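Local coordinates for protein decaprenyl diphosphate synthase (PDB 3MZV) that probably builds long all-trans polyprenyl diphosphates by magnesium-dependent addition of isopentenyl diphosphate to an allylic diphosphate, supplying the precursor of the quinone side chain, at residues R55-L60 / A182-A187; D210-A215 / D323-V328; M138-I143 / T188-I193; E83-A88 / R127-M132; T89-D94 / V118-Y123. All coordinates share one frame; numbering follows the deposited sequence.

Contact 1. Residues R55-L60 / A182-A187; sequences RLRPML and ALFSAA
Arg57 lays its guanidinium against the rim of Phe184. The guanidinium and ring planes are turned 74° apart, and Phe184 CE1 lies over one face of the guanidinium, displaced toward its rim, with Arg57 NE 3.6 Å from that carbon. Seen from the phenyl group, Arg57 NH2 sits at the edge, near the ring plane. The arginine chain is extended from CG to NE, and its CD passes Leu183 CD2 at 3.9 Å, the two side chains crossing at about a right angle. On the other flank Leu60 CD1 meets Phe184 CD2 at 3.7 Å, while Leu56 CD1 approaches CE2 more loosely. Where the helices come near, Ala187 CB rests 3.7 Å from Arg57 O and 4.2 Å from Leu60 CB. The small Ala187 suits two helices running in nearly the same direction, 26° apart. Phe216, from helix 199-224, also meets the Phe184 ring. Segment 55-60 holds the end of the family's GGKRLRP motif, whose basic residues in relatives bind the diphosphate of isopentenyl diphosphate. His86 of helix 74-96 packs on Arg57 too. No hydrogen bond joins the segments, so the guanidinium N-H groups take no partner from segment 182-187.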
# COMPACT_ATOMS: atom_id res chain seq x y z
N ARG B 55 -19.62 5.28 -6.24
CA ARG B 55 -19.43 3.90 -5.81
C ARG B 55 -19.71 2.91 -6.92
O ARG B 55 -20.29 1.87 -6.65
CB ARG B 55 -20.31 3.58 -4.61
CG ARG B 55 -20.52 4.73 -3.62
CD ARG B 55 -19.71 4.61 -2.37
NE ARG B 55 -20.36 3.74 -1.40
CZ ARG B 55 -19.79 2.69 -0.81
NH1 ARG B 55 -18.53 2.33 -1.05
NH2 ARG B 55 -20.49 1.99 0.06
N LEU B 56 -19.32 3.23 -8.14
CA LEU B 56 -19.53 2.33 -9.27
C LEU B 56 -18.80 1.01 -9.04
O LEU B 56 -19.28 -0.05 -9.43
CB LEU B 56 -18.99 2.89 -10.58
CG LEU B 56 -19.79 3.90 -11.39
CD1 LEU B 56 -19.21 4.02 -12.79
CD2 LEU B 56 -21.26 3.48 -11.44
N ARG B 57 -17.59 1.10 -8.47
CA ARG B 57 -16.72 -0.06 -8.43
C ARG B 57 -17.26 -1.18 -7.54
O ARG B 57 -17.37 -2.29 -8.03
CB ARG B 57 -15.28 0.35 -8.10
CG ARG B 57 -14.66 1.28 -9.17
CD ARG B 57 -13.43 1.94 -8.61
NE ARG B 57 -12.75 2.86 -9.52
CZ ARG B 57 -13.11 4.13 -9.73
NH1 ARG B 57 -14.20 4.63 -9.20
NH2 ARG B 57 -12.39 4.88 -10.54
N PRO B 58 -17.65 -0.91 -6.29
CA PRO B 58 -18.25 -2.02 -5.57
C PRO B 58 -19.57 -2.50 -6.18
O PRO B 58 -19.87 -3.69 -6.11
CB PRO B 58 -18.47 -1.45 -4.17
CG PRO B 58 -18.48 0.05 -4.37
CD PRO B 58 -17.43 0.23 -5.39
N MET B 59 -20.36 -1.58 -6.78
CA MET B 59 -21.59 -2.01 -7.45
C MET B 59 -21.33 -3.00 -8.56
O MET B 59 -22.17 -3.87 -8.82
CB MET B 59 -22.39 -0.84 -8.04
CG MET B 59 -22.87 0.09 -7.04
SD MET B 59 -24.23 1.18 -7.70
CE MET B 59 -24.86 1.41 -6.07
N LEU B 60 -20.22 -2.82 -9.24
CA LEU B 60 -19.89 -3.67 -10.37
C LEU B 60 -19.67 -5.10 -9.89
O LEU B 60 -20.06 -6.06 -10.57
CB LEU B 60 -18.65 -3.16 -11.11
CG LEU B 60 -18.88 -2.01 -12.13
CD1 LEU B 60 -17.57 -1.67 -12.84
CD2 LEU B 60 -19.90 -2.37 -13.15
N ALA B 182 -8.20 -1.40 -14.81
CA ALA B 182 -7.80 -2.65 -14.16
C ALA B 182 -8.66 -2.95 -12.96
O ALA B 182 -8.99 -4.10 -12.74
CB ALA B 182 -6.33 -2.64 -13.78
N LEU B 183 -9.05 -1.94 -12.19
CA LEU B 183 -9.90 -2.18 -11.05
C LEU B 183 -11.33 -2.43 -11.42
O LEU B 183 -12.02 -3.21 -10.73
CB LEU B 183 -9.78 -1.08 -9.99
CG LEU B 183 -10.37 -1.29 -8.59
CD1 LEU B 183 -9.80 -2.57 -7.94
CD2 LEU B 183 -10.17 -0.01 -7.70
N PHE B 184 -11.82 -1.77 -12.47
CA PHE B 184 -13.19 -2.05 -12.98
C PHE B 184 -13.27 -3.49 -13.49
O PHE B 184 -14.21 -4.20 -13.19
CB PHE B 184 -13.56 -1.16 -14.19
CG PHE B 184 -14.05 0.19 -13.86
CD1 PHE B 184 -13.30 1.08 -13.14
CD2 PHE B 184 -15.22 0.66 -14.45
CE1 PHE B 184 -13.75 2.38 -12.92
CE2 PHE B 184 -15.65 1.95 -14.24
CZ PHE B 184 -14.93 2.80 -13.44
N SER B 185 -12.30 -3.91 -14.30
CA SER B 185 -12.28 -5.27 -14.81
C SER B 185 -12.10 -6.34 -13.71
O SER B 185 -12.77 -7.39 -13.77
CB SER B 185 -11.23 -5.48 -15.92
OG SER B 185 -9.89 -5.18 -15.56
N ALA B 186 -11.21 -6.08 -12.77
CA ALA B 186 -11.08 -6.96 -11.58
C ALA B 186 -12.40 -7.07 -10.84
O ALA B 186 -12.82 -8.18 -10.41
CB ALA B 186 -9.93 -6.44 -10.60
N ALA B 187 -13.07 -5.93 -10.63
CA ALA B 187 -14.33 -5.89 -9.87
C ALA B 187 -15.38 -6.81 -10.47
O ALA B 187 -16.03 -7.57 -9.73
CB ALA B 187 -14.91 -4.44 -9.74

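Contact 2. Residues D210-A215 / D323-V328; sequences DALGIA and DLADYV
In the all-alpha isoprenoid synthase fold, helix 199-224, which further along carries the family's second aspartate-rich motif, is flanked by the C-terminal helix 316-328, and Leu212 makes most of the contact from its side. The short segments run in the same sense, 18° from parallel, with axes 10.1 Å apart. At that spacing side chains must span most of the gap, and Leu212 does so with both its methyls. Its CG is anti to the backbone N (chi1 -170°), which sends the branched end across to the partner helix. There CD1 settles between two residues one turn apart, 3.6 Å from Ala325 CA and 3.7 Å from Val328 CG2; the bare alanine lets the methyl come right down to the backbone. The other methyl, CD2, meets Leu324 CD2 at 4.1 Å, these two leucines crossing at about a right angle. No hydrogen bond links the segments, and all five touching residues are buried. Leu60 of helix 56-67 touches both Leu212 and Leu324, covering the seam from that side, while Trp301 and Thr302 of helix 290-308 pack on the alanines and isoleucine of segment 210-215. One turn after Ala325, Val328 divides its branches: CG2 serves Leu212, whereas Val328 CG1 lies 4.2 Å from Ala215 CB.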
# COMPACT_ATOMS: atom_id res chain seq x y z
N ASP B 210 -13.35 -3.85 -18.26
CA ASP B 210 -12.18 -3.23 -18.89
C ASP B 210 -12.61 -2.10 -19.83
O ASP B 210 -12.13 -0.99 -19.74
CB ASP B 210 -11.39 -4.30 -19.68
CG ASP B 210 -10.23 -3.75 -20.48
OD1 ASP B 210 -9.24 -3.25 -19.89
OD2 ASP B 210 -10.31 -3.84 -21.72
N ALA B 211 -13.53 -2.40 -20.73
CA ALA B 211 -14.05 -1.38 -21.67
C ALA B 211 -14.74 -0.20 -20.96
O ALA B 211 -14.59 0.97 -21.32
CB ALA B 211 -15.01 -2.05 -22.70
N LEU B 212 -15.58 -0.48 -19.98
CA LEU B 212 -16.27 0.58 -19.27
C LEU B 212 -15.27 1.48 -18.57
O LEU B 212 -15.49 2.69 -18.48
CB LEU B 212 -17.29 0.01 -18.27
CG LEU B 212 -18.31 0.91 -17.56
CD1 LEU B 212 -19.42 1.28 -18.49
CD2 LEU B 212 -18.84 0.13 -16.32
N GLY B 213 -14.25 0.88 -17.95
CA GLY B 213 -13.26 1.66 -17.20
C GLY B 213 -12.42 2.55 -18.12
O GLY B 213 -12.18 3.72 -17.81
N ILE B 214 -12.03 1.99 -19.27
CA ILE B 214 -11.39 2.76 -20.31
C ILE B 214 -12.29 3.94 -20.74
O ILE B 214 -11.83 5.07 -20.67
CB ILE B 214 -11.01 1.92 -21.50
CG1 ILE B 214 -9.88 1.00 -21.14
CG2 ILE B 214 -10.57 2.87 -22.70
CD1 ILE B 214 -9.70 -0.14 -22.09
N ALA B 215 -13.55 3.70 -21.05
CA ALA B 215 -14.49 4.77 -21.39
C ALA B 215 -14.57 5.78 -20.30
O ALA B 215 -14.57 6.97 -20.55
CB ALA B 215 -15.94 4.21 -21.69
N ASP B 323 -27.36 -0.09 -19.57
CA ASP B 323 -27.69 1.32 -19.37
C ASP B 323 -26.52 2.03 -18.70
O ASP B 323 -26.27 3.21 -18.93
CB ASP B 323 -28.92 1.53 -18.48
CG ASP B 323 -30.22 1.11 -19.13
OD1 ASP B 323 -30.33 1.08 -20.35
OD2 ASP B 323 -31.17 0.82 -18.37
N LEU B 324 -25.80 1.34 -17.84
CA LEU B 324 -24.69 1.99 -17.16
C LEU B 324 -23.60 2.41 -18.18
O LEU B 324 -22.93 3.44 -18.00
CB LEU B 324 -24.12 1.10 -16.08
CG LEU B 324 -22.99 1.66 -15.23
CD1 LEU B 324 -23.42 2.87 -14.38
CD2 LEU B 324 -22.44 0.51 -14.34
N ALA B 325 -23.42 1.63 -19.25
CA ALA B 325 -22.46 2.02 -20.27
C ALA B 325 -22.87 3.30 -20.96
O ALA B 325 -22.01 4.15 -21.19
CB ALA B 325 -22.27 0.90 -21.29
N ASP B 326 -24.18 3.45 -21.24
CA ASP B 326 -24.71 4.72 -21.76
C ASP B 326 -24.42 5.85 -20.76
O ASP B 326 -23.88 6.89 -21.12
CB ASP B 326 -26.22 4.63 -22.04
CG ASP B 326 -26.53 3.86 -23.33
OD1 ASP B 326 -25.68 3.82 -24.25
OD2 ASP B 326 -27.64 3.32 -23.46
N TYR B 327 -24.77 5.61 -19.50
CA TYR B 327 -24.57 6.56 -18.41
C TYR B 327 -23.14 7.09 -18.31
O TYR B 327 -22.98 8.28 -18.23
CB TYR B 327 -24.95 5.94 -17.07
CG TYR B 327 -24.58 6.75 -15.84
CD1 TYR B 327 -25.32 7.88 -15.47
CD2 TYR B 327 -23.48 6.40 -15.07
CE1 TYR B 327 -24.98 8.61 -14.33
CE2 TYR B 327 -23.12 7.14 -13.95
CZ TYR B 327 -23.88 8.23 -13.59
OH TYR B 327 -23.49 8.95 -12.48
N VAL B 328 -22.14 6.22 -18.43
CA VAL B 328 -20.73 6.63 -18.29
C VAL B 328 -20.37 7.73 -19.31
O VAL B 328 -19.54 8.59 -19.01
CB VAL B 328 -19.76 5.42 -18.37
CG1 VAL B 328 -18.33 5.87 -18.70
CG2 VAL B 328 -19.78 4.62 -17.05

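Contact 3. Residues M138-I143 / T188-I193; sequences MRVMEI and TEVGGI
Ile143 and Ile193 meet tip to tip at the open end of an antiparallel helical hairpin, formed by the successive helices 138-161 and 169-194 of the all-alpha prenyl synthase fold. Their methyls are pressed together, Ile143 CD1 to Ile193 CD1 measuring 3.3 Å, tighter than ordinary van der Waals contact. Further into the seam the contacts are close but ordinary. Val140 CG1 and Ile193 CG2 lie 3.5 Å apart as those side chains slide past each other in opposite directions, and Val190 CG1 stands 3.6 Å from Ile143 CG2. The valines, whose alpha carbons mark the nearest backbone approach, are backed by Leu78 of helix 74-96. With the segments 178° apart in direction, the helices run almost exactly antiparallel.

Polar groups lie outside this apolar row. The fully extended Arg139 lays one face of its guanidinium over Ile193 CD1, and NE comes 3.4 Å from that methyl. A salt bridge to Glu199 anchors its NH2, so the flat group is held from beyond the contact. Glu189 stays apart from Arg139, and a single water spans the distance, accepting from Arg139 NH2 at 2.9 Å and donating to Glu189 OE2 at 2.7 Å.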
# COMPACT_ATOMS: atom_id res chain seq x y z
N MET B 138 -8.53 -18.29 -3.24
CA MET B 138 -7.23 -17.77 -3.62
C MET B 138 -7.27 -17.08 -5.00
O MET B 138 -6.59 -16.10 -5.20
CB MET B 138 -6.13 -18.88 -3.58
CG MET B 138 -6.06 -19.97 -4.64
SD MET B 138 -4.79 -21.34 -4.24
CE MET B 138 -3.38 -20.89 -5.29
N ARG B 139 -8.04 -17.60 -5.94
CA ARG B 139 -8.09 -17.03 -7.25
C ARG B 139 -8.49 -15.53 -7.26
O ARG B 139 -7.80 -14.74 -7.91
CB ARG B 139 -9.05 -17.83 -8.16
CG ARG B 139 -9.06 -17.35 -9.55
CD ARG B 139 -9.91 -18.28 -10.46
NE ARG B 139 -10.06 -17.70 -11.80
CZ ARG B 139 -10.99 -18.09 -12.68
NH1 ARG B 139 -11.83 -19.05 -12.36
NH2 ARG B 139 -11.08 -17.51 -13.87
N VAL B 140 -9.54 -15.14 -6.53
CA VAL B 140 -9.98 -13.75 -6.54
C VAL B 140 -8.97 -12.86 -5.80
O VAL B 140 -8.75 -11.69 -6.13
CB VAL B 140 -11.45 -13.56 -5.99
CG1 VAL B 140 -12.41 -14.37 -6.86
CG2 VAL B 140 -11.58 -14.02 -4.51
N MET B 141 -8.31 -13.43 -4.82
CA MET B 141 -7.27 -12.73 -4.12
C MET B 141 -6.10 -12.42 -5.04
O MET B 141 -5.57 -11.33 -5.00
CB MET B 141 -6.74 -13.55 -2.92
CG MET B 141 -7.75 -13.72 -1.79
SD MET B 141 -7.08 -14.56 -0.27
CE MET B 141 -5.92 -13.32 0.35
N GLU B 142 -5.66 -13.41 -5.83
CA GLU B 142 -4.60 -13.18 -6.76
C GLU B 142 -4.99 -12.08 -7.78
O GLU B 142 -4.18 -11.24 -8.12
CB GLU B 142 -4.23 -14.51 -7.48
CG GLU B 142 -3.02 -14.46 -8.42
CD GLU B 142 -3.19 -13.77 -9.79
OE1 GLU B 142 -4.31 -13.68 -10.32
OE2 GLU B 142 -2.16 -13.33 -10.33
N ILE B 143 -6.22 -12.11 -8.24
CA ILE B 143 -6.72 -11.12 -9.19
C ILE B 143 -6.70 -9.70 -8.62
O ILE B 143 -6.29 -8.77 -9.29
CB ILE B 143 -8.15 -11.50 -9.63
CG1 ILE B 143 -8.04 -12.70 -10.61
CG2 ILE B 143 -8.92 -10.29 -10.26
CD1 ILE B 143 -9.34 -13.33 -11.11
N THR B 188 -15.57 -6.74 -11.79
CA THR B 188 -16.59 -7.53 -12.43
C THR B 188 -16.15 -8.98 -12.51
O THR B 188 -16.95 -9.86 -12.21
CB THR B 188 -16.94 -7.00 -13.85
OG1 THR B 188 -15.75 -6.85 -14.61
CG2 THR B 188 -17.62 -5.65 -13.73
N GLU B 189 -14.90 -9.21 -12.87
CA GLU B 189 -14.36 -10.55 -12.98
C GLU B 189 -14.52 -11.36 -11.67
O GLU B 189 -14.91 -12.50 -11.70
CB GLU B 189 -12.88 -10.47 -13.32
CG GLU B 189 -12.21 -11.82 -13.60
CD GLU B 189 -10.72 -11.76 -14.01
OE1 GLU B 189 -9.98 -10.86 -13.59
OE2 GLU B 189 -10.30 -12.65 -14.79
N VAL B 190 -14.20 -10.75 -10.53
CA VAL B 190 -14.23 -11.47 -9.25
C VAL B 190 -15.65 -11.77 -8.86
O VAL B 190 -15.90 -12.76 -8.20
CB VAL B 190 -13.48 -10.80 -8.11
CG1 VAL B 190 -12.01 -10.73 -8.46
CG2 VAL B 190 -14.07 -9.47 -7.74
N GLY B 191 -16.60 -10.93 -9.27
CA GLY B 191 -18.01 -11.22 -9.02
C GLY B 191 -18.47 -12.45 -9.81
O GLY B 191 -19.24 -13.28 -9.31
N GLY B 192 -18.09 -12.54 -11.08
CA GLY B 192 -18.34 -13.75 -11.84
C GLY B 192 -17.69 -15.00 -11.22
O GLY B 192 -18.29 -16.08 -11.19
N ILE B 193 -16.48 -14.87 -10.74
CA ILE B 193 -15.76 -16.03 -10.18
C ILE B 193 -16.37 -16.49 -8.88
O ILE B 193 -16.59 -17.69 -8.67
CB ILE B 193 -14.26 -15.74 -9.96
CG1 ILE B 193 -13.60 -15.57 -11.33
CG2 ILE B 193 -13.59 -16.82 -9.07
CD1 ILE B 193 -12.14 -15.01 -11.30
O HOH W 1 -9.48 -15.18 -14.48

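Contact 4. Residues E83-A88 / R127-M132; sequences EFIHTA and RSFQLM
Phe84 meets Ser128 at its very first side-chain atom: Phe84 CB lies 3.5 Å from Ser128 CB, where the two alpha carbons also make their nearest approach. One bond further out, Phe84 CG is still 4.0 Å from Ser128 CB; it stands anti to the carbonyl carbon (chi1 -83°), which puts the ring beside the serine. Phe84 CD2 then passes Ser128 CB at 3.8 Å. The more distant Phe84 CE2 finds Leu131 CD2 at 4.4 Å, the methyl standing at the ring's edge, near its plane. Arg32 and Leu124 also touch the Phe84 side chain. A serine on the partner helix suits this closeness, and its hydroxyl turns back to bond Phe125 O within its own helix.

These are two long helices of the isoprenoid synthase core, 74-96 and 114-133, separated by a short strand pair and helix 108-111, and here antiparallel with directions 168° apart. Beside Phe84, Ile85 extends in the same seam: its CG1 is 4.0 Å from Ser128 OG, and its CD1 reaches Phe129 CE1 at 4.2 Å. Phe129 is shared with the dimer interface, meeting Phe129 of the second subunit. On the flank of helix 114-133, Arg127 NE donates to Gln130 OE1 at 2.9 Å through a rather bent bond, while Gln130 NE2 is bonded to Glu142 of the second subunit.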
# COMPACT_ATOMS: atom_id res chain seq x y z
N GLU B 83 -13.59 -1.46 -2.98
CA GLU B 83 -13.71 -0.10 -2.53
C GLU B 83 -12.55 0.33 -1.66
O GLU B 83 -12.09 1.48 -1.78
CB GLU B 83 -15.00 0.09 -1.78
CG GLU B 83 -15.27 1.57 -1.54
CD GLU B 83 -15.82 2.30 -2.74
OE1 GLU B 83 -15.36 2.10 -3.90
OE2 GLU B 83 -16.73 3.14 -2.51
N PHE B 84 -12.10 -0.55 -0.75
CA PHE B 84 -10.89 -0.27 0.05
C PHE B 84 -9.68 0.03 -0.85
O PHE B 84 -8.92 0.97 -0.61
CB PHE B 84 -10.56 -1.43 0.99
CG PHE B 84 -11.34 -1.43 2.30
CD1 PHE B 84 -11.40 -0.32 3.10
CD2 PHE B 84 -11.91 -2.61 2.75
CE1 PHE B 84 -12.06 -0.36 4.33
CE2 PHE B 84 -12.53 -2.68 3.98
CZ PHE B 84 -12.62 -1.53 4.77
N ILE B 85 -9.49 -0.79 -1.88
CA ILE B 85 -8.39 -0.58 -2.80
C ILE B 85 -8.51 0.77 -3.51
O ILE B 85 -7.53 1.53 -3.61
CB ILE B 85 -8.26 -1.75 -3.82
CG1 ILE B 85 -7.84 -3.04 -3.10
CG2 ILE B 85 -7.28 -1.41 -4.90
CD1 ILE B 85 -8.05 -4.30 -3.94
N HIS B 86 -9.71 1.10 -3.97
CA HIS B 86 -9.92 2.38 -4.63
C HIS B 86 -9.61 3.49 -3.66
O HIS B 86 -8.93 4.44 -4.04
CB HIS B 86 -11.34 2.47 -5.16
CG HIS B 86 -11.69 3.80 -5.75
ND1 HIS B 86 -11.05 4.32 -6.84
CD2 HIS B 86 -12.66 4.69 -5.41
CE1 HIS B 86 -11.58 5.48 -7.15
NE2 HIS B 86 -12.55 5.73 -6.29
N THR B 87 -10.09 3.38 -2.42
CA THR B 87 -9.90 4.44 -1.46
C THR B 87 -8.42 4.64 -1.12
O THR B 87 -7.92 5.77 -1.04
CB THR B 87 -10.74 4.18 -0.17
OG1 THR B 87 -12.13 4.02 -0.49
CG2 THR B 87 -10.60 5.30 0.81
N ALA B 88 -7.71 3.53 -0.88
CA ALA B 88 -6.26 3.57 -0.65
C ALA B 88 -5.55 4.22 -1.80
O ALA B 88 -4.65 5.04 -1.55
CB ALA B 88 -5.67 2.08 -0.41
N ARG B 127 -5.99 -4.32 5.53
CA ARG B 127 -7.24 -4.81 6.04
C ARG B 127 -8.10 -5.43 4.93
O ARG B 127 -8.82 -6.39 5.18
CB ARG B 127 -7.99 -3.65 6.71
CG ARG B 127 -7.31 -3.17 8.01
CD ARG B 127 -7.79 -3.75 9.33
NE ARG B 127 -6.97 -4.84 9.79
CZ ARG B 127 -6.34 -5.01 10.97
NH1 ARG B 127 -5.65 -6.11 11.11
NH2 ARG B 127 -6.39 -4.16 12.00
N SER B 128 -8.03 -4.87 3.75
CA SER B 128 -8.81 -5.40 2.67
C SER B 128 -8.34 -6.79 2.27
O SER B 128 -9.17 -7.64 1.95
CB SER B 128 -8.87 -4.45 1.49
OG SER B 128 -7.76 -4.52 0.61
N PHE B 129 -7.02 -7.02 2.24
CA PHE B 129 -6.54 -8.37 1.98
C PHE B 129 -6.81 -9.33 3.11
O PHE B 129 -7.12 -10.48 2.87
CB PHE B 129 -5.11 -8.36 1.46
CG PHE B 129 -5.09 -8.07 0.02
CD1 PHE B 129 -5.22 -6.77 -0.40
CD2 PHE B 129 -5.11 -9.11 -0.93
CE1 PHE B 129 -5.28 -6.48 -1.74
CE2 PHE B 129 -5.16 -8.82 -2.25
CZ PHE B 129 -5.25 -7.48 -2.66
N GLN B 130 -6.74 -8.87 4.35
CA GLN B 130 -7.09 -9.69 5.48
C GLN B 130 -8.52 -10.17 5.33
O GLN B 130 -8.80 -11.37 5.48
CB GLN B 130 -6.90 -8.93 6.78
CG GLN B 130 -7.05 -9.76 8.01
CD GLN B 130 -7.00 -8.93 9.27
OE1 GLN B 130 -7.29 -7.71 9.25
NE2 GLN B 130 -6.64 -9.57 10.37
N LEU B 131 -9.41 -9.22 5.00
CA LEU B 131 -10.81 -9.50 4.78
C LEU B 131 -11.03 -10.57 3.69
O LEU B 131 -11.83 -11.50 3.90
CB LEU B 131 -11.51 -8.21 4.40
CG LEU B 131 -12.99 -8.27 3.99
CD1 LEU B 131 -13.82 -8.92 5.08
CD2 LEU B 131 -13.50 -6.91 3.67
N MET B 132 -10.28 -10.47 2.58
CA MET B 132 -10.43 -11.41 1.48
C MET B 132 -10.18 -12.86 1.85
O MET B 132 -10.77 -13.74 1.25
CB MET B 132 -9.53 -11.01 0.33
CG MET B 132 -10.04 -9.84 -0.40
SD MET B 132 -11.70 -10.13 -0.94
CE MET B 132 -11.32 -11.58 -1.93

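Contact 5. Residues T89-D94 / V118-Y123; sequences TLLHDD and VLVGDY
His92 and Val118 form the tight polar centre of this contact. His92 NE2 donates to Val118 O at 2.8 Å, with an N-H...O angle of 159°; the ring nitrogen lies in the carbonyl plane, on a lone pair, and the oxygen in turn sits at the imidazole edge. With CG turned opposite the carbonyl carbon (chi1 -73°), the histidine swings NE2 across to that oxygen. The same oxygen accepts the helical N-H of Asp122, so two donors grip it. Gly121, having no side chain, lets the ring close in until NE2 is 3.7 Å from its CA. Asp122 OD1 approaches the ring edge too, 3.1 Å from His92 CE1, but the carboxylate plane stands 84° to the ring and OD1 makes no hydrogen bond with NE2. The stronger partners lie across the dimer: His92 ND1 bonds Asp122 of the second subunit, and Asp122 OD2 bonds His92 there. With both nitrogens engaged, the rotation of the imidazole is fixed.

Leu91 gives the apolar half, its CD1 lying 3.7 Å from Val120 CG1 and equally far from Gly121 N. By contrast, the face of helix 74-96 turned from helix 114-133 is partly exposed at Thr89, Leu90 and Asp93. Asp93 and Asp94 begin the family's first aspartate-rich motif, which in relatives binds magnesium with the substrate diphosphate. Asp94 is salt-bridged to Arg102 of the short strand 101-102. Helix 40-49 covers Leu91 and Val120, helix 138-161 touches Thr89 and Asp93, and helix 108-111 packs on Leu91 and Asp94.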
# COMPACT_ATOMS: atom_id res chain seq x y z
N THR B 89 -5.95 3.88 -3.04
CA THR B 89 -5.36 4.46 -4.27
C THR B 89 -5.54 5.99 -4.31
O THR B 89 -4.60 6.76 -4.64
CB THR B 89 -5.94 3.80 -5.54
OG1 THR B 89 -5.55 2.41 -5.58
CG2 THR B 89 -5.36 4.50 -6.79
N LEU B 90 -6.74 6.44 -3.95
CA LEU B 90 -7.02 7.89 -3.93
C LEU B 90 -6.18 8.58 -2.89
O LEU B 90 -5.64 9.64 -3.17
CB LEU B 90 -8.50 8.15 -3.62
CG LEU B 90 -9.46 7.70 -4.71
CD1 LEU B 90 -10.89 8.00 -4.25
CD2 LEU B 90 -9.20 8.35 -6.08
N LEU B 91 -6.08 8.02 -1.69
CA LEU B 91 -5.29 8.64 -0.64
C LEU B 91 -3.84 8.82 -1.10
O LEU B 91 -3.22 9.86 -0.82
CB LEU B 91 -5.31 7.83 0.65
CG LEU B 91 -6.54 7.96 1.54
CD1 LEU B 91 -6.67 6.79 2.46
CD2 LEU B 91 -6.50 9.33 2.32
N HIS B 92 -3.30 7.77 -1.74
CA HIS B 92 -1.91 7.78 -2.26
C HIS B 92 -1.71 8.69 -3.50
O HIS B 92 -0.69 9.36 -3.60
CB HIS B 92 -1.44 6.32 -2.53
CG HIS B 92 -1.15 5.54 -1.28
ND1 HIS B 92 -0.45 4.35 -1.28
CD2 HIS B 92 -1.44 5.81 0.01
CE1 HIS B 92 -0.33 3.93 -0.03
NE2 HIS B 92 -0.92 4.79 0.77
N ASP B 93 -2.68 8.78 -4.39
CA ASP B 93 -2.62 9.67 -5.56
C ASP B 93 -2.52 11.13 -5.11
O ASP B 93 -1.90 11.93 -5.80
CB ASP B 93 -3.85 9.44 -6.52
CG ASP B 93 -3.60 9.90 -8.01
OD1 ASP B 93 -2.46 10.00 -8.55
OD2 ASP B 93 -4.62 10.16 -8.69
N ASP B 94 -3.09 11.46 -3.94
CA ASP B 94 -3.09 12.84 -3.42
C ASP B 94 -1.80 13.22 -2.70
O ASP B 94 -1.45 14.39 -2.64
CB ASP B 94 -4.25 13.04 -2.42
CG ASP B 94 -5.63 13.17 -3.09
OD1 ASP B 94 -5.70 13.36 -4.32
OD2 ASP B 94 -6.64 13.08 -2.37
N VAL B 118 -0.57 8.38 3.56
CA VAL B 118 0.15 7.19 3.13
C VAL B 118 -0.18 6.05 4.04
O VAL B 118 -0.51 4.97 3.58
CB VAL B 118 1.68 7.40 3.08
CG1 VAL B 118 2.36 6.08 2.71
CG2 VAL B 118 2.04 8.47 2.06
N LEU B 119 -0.10 6.27 5.34
CA LEU B 119 -0.24 5.21 6.30
C LEU B 119 -1.69 4.74 6.41
O LEU B 119 -1.97 3.55 6.62
CB LEU B 119 0.31 5.65 7.63
CG LEU B 119 1.82 5.89 7.63
CD1 LEU B 119 2.22 6.57 8.89
CD2 LEU B 119 2.56 4.57 7.45
N VAL B 120 -2.63 5.66 6.22
CA VAL B 120 -4.03 5.24 6.25
C VAL B 120 -4.36 4.41 5.03
O VAL B 120 -4.97 3.37 5.16
CB VAL B 120 -4.99 6.45 6.38
CG1 VAL B 120 -6.43 6.02 6.10
CG2 VAL B 120 -4.87 7.01 7.80
N GLY B 121 -3.89 4.81 3.86
CA GLY B 121 -4.06 4.01 2.66
C GLY B 121 -3.43 2.63 2.87
O GLY B 121 -3.99 1.60 2.45
N ASP B 122 -2.25 2.57 3.49
CA ASP B 122 -1.63 1.24 3.72
C ASP B 122 -2.49 0.33 4.66
O ASP B 122 -2.65 -0.89 4.44
CB ASP B 122 -0.22 1.39 4.33
CG ASP B 122 0.81 1.98 3.35
OD1 ASP B 122 0.57 1.96 2.16
OD2 ASP B 122 1.88 2.42 3.81
N TYR B 123 -2.98 0.94 5.73
CA TYR B 123 -3.87 0.26 6.66
C TYR B 123 -5.09 -0.34 5.96
O TYR B 123 -5.41 -1.49 6.21
CB TYR B 123 -4.34 1.22 7.77
CG TYR B 123 -5.04 0.49 8.92
CD1 TYR B 123 -4.31 -0.27 9.83
CD2 TYR B 123 -6.43 0.52 9.05
CE1 TYR B 123 -4.94 -0.92 10.90
CE2 TYR B 123 -7.06 -0.13 10.12
CZ TYR B 123 -6.32 -0.85 11.02
OH TYR B 123 -6.93 -1.51 12.08

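Overall arrangement
Read from the N terminus, helix 56-67 opens contact 1, and helix 74-96 then opens contacts 4 and 5 in turn. Contact 5 closes first, when the chain returns on helix 114-133; contact 4 closes further along the same two helices, enclosing contact 5, and contact 1 encloses both. Before contact 1 shuts at helix 169-194, helix 138-161 has opened contact 3, which closes a few residues later, also on helix 169-194, so contacts 1 and 3 cross. Contact 2 follows in series, tying helix 199-224 to the C-terminal helix. Contacts 3, 4 and 5 reach the second subunit, whereas contacts 1 and 2 stay within the chain; contact 1 touches 2, 3 and 4.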